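Local coordinates for protein inactive poly [ADP-ribose] polymerase RCD1 (Arabidopsis thaliana, PDB 5NGO) that carries an inactive PARP-type domain, probably acts in plant stress and immune responses, and is bound by a downy mildew effector that suppresses immunity, at residues A[47-50]-A[51-54]; A[167-170]-A[171-175]; A[68-71]-A[72-75]. All coordinates share one frame; numbering follows the deposited sequence.

Contact 1. Residues A[47-50]-A[51-54]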
loop_
_atom_site.group_PDB
_atom_site.type_symbol
_atom_site.label_atom_id
_atom_site.label_comp_id
_atom_site.label_asym_id
_atom_site.label_seq_id
_atom_site.Cartn_x
_atom_site.Cartn_y
_atom_site.Cartn_z
ATOM N N GLN A 47 8.635 0.028 -12.632
ATOM C CA GLN A 47 9.492 1.145 -13.061
ATOM C C GLN A 47 9.223 1.607 -14.492
ATOM O O GLN A 47 9.441 2.780 -14.800
ATOM C CB GLN A 47 10.982 0.820 -12.848
ATOM C CG GLN A 47 11.381 0.977 -11.384
ATOM C CD GLN A 47 12.767 0.437 -11.053
ATOM O OE1 GLN A 47 13.322 -0.422 -11.751
ATOM N NE2 GLN A 47 13.324 0.916 -9.935
ATOM N N LYS A 48 8.720 0.715 -15.347
ATOM C CA LYS A 48 8.257 1.133 -16.676
ATOM C C LYS A 48 6.961 1.922 -16.591
ATOM O O LYS A 48 6.792 2.876 -17.331
ATOM C CB LYS A 48 8.083 -0.045 -17.622
ATOM C CG LYS A 48 9.384 -0.499 -18.233
ATOM C CD LYS A 48 10.028 0.485 -19.230
ATOM C CE LYS A 48 11.486 0.109 -19.325
ATOM N NZ LYS A 48 12.242 1.107 -20.136
ATOM N N GLN A 49 6.053 1.526 -15.709
ATOM C CA GLN A 49 4.838 2.305 -15.488
ATOM C C GLN A 49 5.156 3.690 -14.906
ATOM O O GLN A 49 4.453 4.658 -15.207
ATOM C CB GLN A 49 3.850 1.545 -14.581
ATOM C CG GLN A 49 2.510 2.238 -14.369
ATOM C CD GLN A 49 1.749 2.396 -15.684
ATOM O OE1 GLN A 49 1.412 1.413 -16.347
ATOM N NE2 GLN A 49 1.431 3.645 -16.022
ATOM N N VAL A 50 6.212 3.781 -14.087
ATOM C CA VAL A 50 6.685 5.061 -13.548
ATOM C C VAL A 50 7.093 5.982 -14.697
ATOM O O VAL A 50 6.663 7.130 -14.740
ATOM C CB VAL A 50 7.861 4.875 -12.536
ATOM C CG1 VAL A 50 8.510 6.210 -12.174
ATOM C CG2 VAL A 50 7.376 4.188 -11.268
ATOM N N GLU A 51 7.914 5.473 -15.614
ATOM C CA GLU A 51 8.292 6.219 -16.819
ATOM C C GLU A 51 7.097 6.683 -17.638
ATOM O O GLU A 51 7.062 7.822 -18.062
ATOM C CB GLU A 51 9.184 5.382 -17.723
ATOM C CG GLU A 51 10.623 5.304 -17.266
ATOM C CD GLU A 51 11.448 4.450 -18.188
ATOM O OE1 GLU A 51 11.354 4.607 -19.422
ATOM O OE2 GLU A 51 12.183 3.612 -17.670
ATOM N N ILE A 52 6.130 5.794 -17.849
ATOM C CA ILE A 52 4.924 6.119 -18.615
ATOM C C ILE A 52 4.109 7.216 -17.934
ATOM O O ILE A 52 3.713 8.176 -18.591
ATOM C CB ILE A 52 4.046 4.871 -18.875
ATOM C CG1 ILE A 52 4.777 3.917 -19.826
ATOM C CG2 ILE A 52 2.686 5.246 -19.469
ATOM C CD1 ILE A 52 4.183 2.517 -19.877
ATOM N N THR A 53 3.857 7.075 -16.633
ATOM C CA THR A 53 3.038 8.044 -15.903
ATOM C C THR A 53 3.765 9.399 -15.816
ATOM O O THR A 53 3.128 10.442 -15.924
ATOM C CB THR A 53 2.611 7.495 -14.525
ATOM O OG1 THR A 53 1.838 6.302 -14.720
ATOM C CG2 THR A 53 1.740 8.487 -13.774
ATOM N N LYS A 54 5.087 9.374 -15.670
ATOM C CA LYS A 54 5.893 10.595 -15.683
ATOM C C LYS A 54 5.787 11.353 -17.017
ATOM O O LYS A 54 5.569 12.563 -17.029
ATOM C CB LYS A 54 7.362 10.278 -15.383
ATOM C CG LYS A 54 8.235 11.512 -15.254
ATOM C CD LYS A 54 9.696 11.170 -15.110
ATOM C CE LYS A 54 10.517 12.457 -15.016
ATOM N NZ LYS A 54 11.924 12.086 -14.769
#
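Glu51 meets Lys48 one turn back on the same helix. The two side chains run side by side and point the same way. Their ends form a salt bridge, Lys48 NZ to Glu51 OE2 at 3.5 Å. That is a rather long separation for an ion pair at the surface. The lysine chain bends at its second torsion, which turns its ammonium toward the extended glutamate. The backbone N of Glu51 bonds to O of Gln47, the first of four i to i+4 helix bonds here.

Ile52 follows. Its N bonds to O of Lys48, and its CG1 lies 3.4 Å from that same carbonyl O of Lys48. Its CG2 branch is 4.0 Å from NE2 of Gln49, whose side chain passes at a slant.

Thr53 makes the second side-chain bond. NE2 of Gln49 donates to OG1 of Thr53 at 3.0 Å, with an N-H...O angle of 159°. The hydroxyl oxygen lies in the amide plane, only 2° out of it. The glutamine leaves with CG anti to its N (chi1 -176°). A bend at chi2 then swings the amide forward, over the following turn, to the Thr53 hydroxyl. Thr53 N also bonds to O of Gln49, at 2.9 Å, and these two residues are thus joined through both backbone and side chain.

Lys54 closes the run. Its N bonds to O of Val50, and its CB lies 3.3 Å from that carbonyl O of Val50.

This is ordinary alpha-helical i to i+3 and i to i+4 pairing on helix 37-57. Gln49, Val50 and Thr53 rest on Ile129 of strand 121-129, and Gln47 touches Arg127 of that strand. Gln49 and Thr53 also touch His173, just before strand 174-182.

Contact 2. Residues A[167-170]-A[171-175]; sequences NINM and NTHIF
Asn169 and His173 form the tight part of this turn. CB of Asn169 lies 3.2 Å from CD2 of the His173 ring, and it approaches the ring obliquely. The asparagine amide plane and the ring plane are 56° apart. The backbone O of Asn169 sits at the edge of the same ring, in its plane. With CG anti to its carbonyl carbon (chi1 -73°), the histidine keeps its ring beside Asn169.

The same carbonyl O of Asn169 gathers three donors. His173 N bonds to it at 2.8 Å, almost head-on to the oxygen. Thr172 OG1 donates to it at 3.2 Å from above the carbonyl plane. Thr172 N adds a weak bond. The His173 bond is an i to i+4 bond, and it closes one turn before strand 174-182 begins.

The looser side is that of Ile168, which is exposed. Here water 1 joins O of Ile168 (2.9 Å) to N of Asn171 (2.8 Å), in place of a direct bond between these backbone atoms. Met170 does not share this side: its side chain turns to Ile89 and Ile98.

Outside partners hold the polar ends. ND2 of Asn169 bonds to OD1 of Asn152, and ND1 of His173 makes a weak bond to O of Ile129. The ring is buried, and it is held from both the turn and strand 121-129. The chemistry is therefore mainly that of a shared backbone acceptor. One carbonyl oxygen accepts from both the histidine N-H and the threonine hydroxyl; the N-H makes the shorter bond, and the hydroxyl comes in off the plane.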
loop_
_atom_site.group_PDB
_atom_site.type_symbol
_atom_site.label_atom_id
_atom_site.label_comp_id
_atom_site.label_asym_id
_atom_site.label_seq_id
_atom_site.Cartn_x
_atom_site.Cartn_y
_atom_site.Cartn_z
ATOM N N ASN A 167 -8.937 -0.911 -9.445
ATOM C CA ASN A 167 -8.653 -2.304 -9.814
ATOM C C ASN A 167 -7.804 -2.434 -11.072
ATOM O O ASN A 167 -6.841 -3.194 -11.072
ATOM C CB ASN A 167 -9.946 -3.106 -9.933
ATOM C CG ASN A 167 -10.522 -3.473 -8.567
ATOM O OD1 ASN A 167 -10.069 -2.986 -7.532
ATOM N ND2 ASN A 167 -11.533 -4.331 -8.554
ATOM N N ILE A 168 -8.116 -1.653 -12.091
ATOM C CA ILE A 168 -7.355 -1.624 -13.338
ATOM C C ILE A 168 -5.850 -1.334 -13.139
ATOM O O ILE A 168 -5.009 -1.804 -13.899
ATOM C CB ILE A 168 -7.962 -0.638 -14.395
ATOM C CG1 ILE A 168 -8.037 0.827 -13.910
ATOM C CG2 ILE A 168 -9.294 -1.129 -14.935
ATOM C CD1 ILE A 168 -8.006 1.825 -15.036
ATOM N N ASN A 169 -5.520 -0.578 -12.098
ATOM C CA ASN A 169 -4.150 -0.149 -11.839
ATOM C C ASN A 169 -3.403 -1.019 -10.824
ATOM O O ASN A 169 -2.229 -0.770 -10.577
ATOM C CB ASN A 169 -4.170 1.301 -11.342
ATOM C CG ASN A 169 -4.666 2.290 -12.402
ATOM O OD1 ASN A 169 -4.593 2.033 -13.601
ATOM N ND2 ASN A 169 -5.184 3.426 -11.951
ATOM N N MET A 170 -4.045 -2.048 -10.254
ATOM C CA MET A 170 -3.464 -2.704 -9.093
ATOM C C MET A 170 -2.135 -3.387 -9.383
ATOM O O MET A 170 -1.257 -3.415 -8.530
ATOM C CB MET A 170 -4.437 -3.690 -8.448
ATOM C CG MET A 170 -4.513 -5.040 -9.082
ATOM S SD MET A 170 -5.530 -6.174 -8.092
ATOM C CE MET A 170 -7.175 -5.501 -8.341
ATOM N N ASN A 171 -1.980 -3.924 -10.591
ATOM C CA ASN A 171 -0.752 -4.629 -10.961
ATOM C C ASN A 171 0.318 -3.756 -11.596
ATOM O O ASN A 171 1.489 -4.142 -11.590
ATOM C CB ASN A 171 -1.074 -5.818 -11.865
ATOM C CG ASN A 171 -1.745 -6.957 -11.101
ATOM O OD1 ASN A 171 -1.479 -7.158 -9.928
ATOM N ND2 ASN A 171 -2.641 -7.686 -11.754
ATOM N N THR A 172 -0.063 -2.595 -12.114
ATOM C CA THR A 172 0.883 -1.644 -12.706
ATOM C C THR A 172 1.389 -0.590 -11.718
ATOM O O THR A 172 2.520 -0.156 -11.826
ATOM C CB THR A 172 0.208 -0.906 -13.895
ATOM O OG1 THR A 172 -1.088 -0.445 -13.506
ATOM C CG2 THR A 172 0.057 -1.813 -15.081
ATOM N N HIS A 173 0.555 -0.191 -10.768
ATOM C CA HIS A 173 0.783 1.019 -9.967
ATOM C C HIS A 173 1.155 0.716 -8.495
ATOM O O HIS A 173 1.293 1.658 -7.711
ATOM C CB HIS A 173 -0.479 1.890 -10.036
ATOM C CG HIS A 173 -0.676 2.577 -11.356
ATOM N ND1 HIS A 173 -0.133 3.809 -11.569
ATOM C CD2 HIS A 173 -1.400 2.290 -12.470
ATOM C CE1 HIS A 173 -0.457 4.241 -12.778
ATOM N NE2 HIS A 173 -1.239 3.339 -13.335
ATOM N N ILE A 174 1.322 -0.561 -8.123
ATOM C CA ILE A 174 1.710 -0.933 -6.754
ATOM C C ILE A 174 2.852 -1.943 -6.779
ATOM O O ILE A 174 2.728 -2.983 -7.404
ATOM C CB ILE A 174 0.528 -1.550 -5.958
ATOM C CG1 ILE A 174 -0.648 -0.584 -5.922
ATOM C CG2 ILE A 174 0.976 -1.904 -4.522
ATOM C CD1 ILE A 174 -1.918 -1.169 -5.352
ATOM N N PHE A 175 3.956 -1.632 -6.116
ATOM C CA PHE A 175 5.012 -2.610 -5.914
ATOM C C PHE A 175 5.164 -2.901 -4.407
ATOM O O PHE A 175 5.657 -2.052 -3.673
ATOM C CB PHE A 175 6.344 -2.138 -6.493
ATOM C CG PHE A 175 7.473 -3.076 -6.218
ATOM C CD1 PHE A 175 7.490 -4.349 -6.755
ATOM C CD2 PHE A 175 8.511 -2.697 -5.382
ATOM C CE1 PHE A 175 8.533 -5.226 -6.492
ATOM C CE2 PHE A 175 9.567 -3.571 -5.105
ATOM C CZ PHE A 175 9.573 -4.830 -5.651
HETATM O O HOH W 1 -3.867 -4.144 -12.648
#

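Contact 3. Residues A[68-71]-A[72-75]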
loop_
_atom_site.group_PDB
_atom_site.type_symbol
_atom_site.label_atom_id
_atom_site.label_comp_id
_atom_site.label_asym_id
_atom_site.label_seq_id
_atom_site.Cartn_x
_atom_site.Cartn_y
_atom_site.Cartn_z
ATOM N N PRO A 68 -2.351 -3.541 4.631
ATOM C CA PRO A 68 -2.578 -4.646 5.573
ATOM C C PRO A 68 -2.571 -5.980 4.886
ATOM O O PRO A 68 -3.171 -6.111 3.788
ATOM C CB PRO A 68 -3.953 -4.349 6.159
ATOM C CG PRO A 68 -4.223 -2.884 5.858
ATOM C CD PRO A 68 -3.466 -2.568 4.640
ATOM N N ALA A 69 -1.880 -6.957 5.467
ATOM C CA ALA A 69 -1.775 -8.283 4.867
ATOM C C ALA A 69 -2.025 -9.357 5.911
ATOM O O ALA A 69 -2.495 -9.065 7.006
ATOM C CB ALA A 69 -0.397 -8.442 4.235
ATOM N N LYS A 70 -1.739 -10.598 5.564
ATOM C CA LYS A 70 -1.781 -11.720 6.484
ATOM C C LYS A 70 -0.743 -12.719 6.017
ATOM O O LYS A 70 -0.368 -12.711 4.834
ATOM C CB LYS A 70 -3.176 -12.341 6.538
ATOM C CG LYS A 70 -3.756 -12.636 5.160
ATOM C CD LYS A 70 -5.189 -13.079 5.270
ATOM C CE LYS A 70 -5.996 -12.732 4.014
ATOM N NZ LYS A 70 -7.409 -13.187 4.150
ATOM N N ARG A 71 -0.296 -13.591 6.917
ATOM C CA ARG A 71 0.712 -14.613 6.593
ATOM C C ARG A 71 0.353 -15.408 5.315
ATOM O O ARG A 71 1.203 -15.606 4.447
ATOM C CB ARG A 71 0.930 -15.557 7.774
ATOM C CG ARG A 71 1.699 -16.838 7.467
ATOM C CD ARG A 71 2.278 -17.477 8.726
ATOM N NE ARG A 71 1.260 -18.222 9.477
ATOM C CZ ARG A 71 0.716 -19.395 9.119
ATOM N NH1 ARG A 71 1.056 -20.002 7.977
ATOM N NH2 ARG A 71 -0.218 -19.938 9.898
ATOM N N GLU A 72 -0.910 -15.812 5.192
ATOM C CA GLU A 72 -1.357 -16.694 4.113
ATOM C C GLU A 72 -1.208 -16.143 2.678
ATOM O O GLU A 72 -0.979 -16.920 1.750
ATOM C CB GLU A 72 -2.809 -17.164 4.357
ATOM C CG GLU A 72 -2.980 -18.153 5.522
ATOM C CD GLU A 72 -4.404 -18.222 6.093
ATOM O OE1 GLU A 72 -5.372 -17.914 5.352
ATOM O OE2 GLU A 72 -4.562 -18.594 7.290
ATOM N N VAL A 73 -1.304 -14.819 2.486
ATOM C CA VAL A 73 -1.216 -14.213 1.141
ATOM C C VAL A 73 0.204 -13.814 0.696
ATOM O O VAL A 73 0.414 -13.552 -0.489
ATOM C CB VAL A 73 -2.161 -12.982 1.019
ATOM C CG1 VAL A 73 -1.545 -11.743 1.671
ATOM C CG2 VAL A 73 -2.547 -12.721 -0.437
ATOM N N LEU A 74 1.167 -13.778 1.617
ATOM C CA LEU A 74 2.543 -13.340 1.313
ATOM C C LEU A 74 3.211 -14.151 0.206
ATOM O O LEU A 74 3.799 -13.585 -0.713
ATOM C CB LEU A 74 3.440 -13.424 2.548
ATOM C CG LEU A 74 3.144 -12.498 3.732
ATOM C CD1 LEU A 74 4.253 -12.681 4.767
ATOM C CD2 LEU A 74 3.034 -11.036 3.311
ATOM N N SER A 75 3.134 -15.476 0.329
ATOM C CA SER A 75 3.660 -16.403 -0.673
ATOM C C SER A 75 3.157 -16.090 -2.098
ATOM O O SER A 75 3.943 -16.045 -3.035
ATOM C CB SER A 75 3.310 -17.853 -0.283
ATOM O OG SER A 75 3.355 -18.722 -1.404
#
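Val73 packs back on Lys70 and Ala69 at the start of a short, weakly bonded helix. Its backbone N bonds to O of Lys70 at 3.3 Å, with an N-H...O angle of 145°. The donor lies well off the carbonyl plane of Lys70.

The valine side chain can be followed outward from CB. CB carries two methyl groups that take different directions. CG1 stands between the backbone N and the carbonyl carbon (chi1 79°), which sets it against the preceding residues. There it lies 3.5 Å from O of Lys70. It also meets the lysine side chain, 4.2 Å from CG of Lys70, and the CB methyl of Ala69 at 4.3 Å. CG2 is anti to the backbone N. The valine as a whole also touches Val84 and Phe88, in loops before strand 89-91.

The bond from Val73 N to Lys70 O spans three residues, an i to i+3 spacing. Leu74 N repeats that spacing with a weak bond to O of Arg71 at 3.4 Å. The motif is a single turn following strand 62-68 of the PARP-type sheet. Ala69 is buried where the chain leaves the strand, and it makes a backbone bond with Tyr122.

Leu74 also reaches the Ala69 methyl. Its CD2 is 4.4 Å from CB of Ala69, while its CG lies 3.7 Å from O of Lys70. Tyr122 of strand 121-129 is touched by both Leu74 and Arg71.

Arg71 bends at chi3, and its guanidinium finds acidic partners beyond the turn. NH2 of Arg71 makes a salt bridge with OE1 of Glu117, and its NE forms a weak, long ion pair with OD2 of Asp116.

How the contacts relate
Along the chain the order is contact 1, contact 3, contact 2, and all three belong to the PARP-type domain. Contact 1 lies on helix 37-57, contact 3 follows strand 62-68, and contact 2 leads into strand 174-182. Contacts 1 and 2 have centres about 12 Å apart, and there the helix and the turn touch directly. Contact 3 stands apart, its centre about 27 Å from that of contact 1 and about 18 Å from that of contact 2. Strand 121-129 is common to all three. It lies between strands 174-182 and 62-68 in the mixed sheet. One helical and two turn contacts thus lie against the same central strand of the PARP-type sheet.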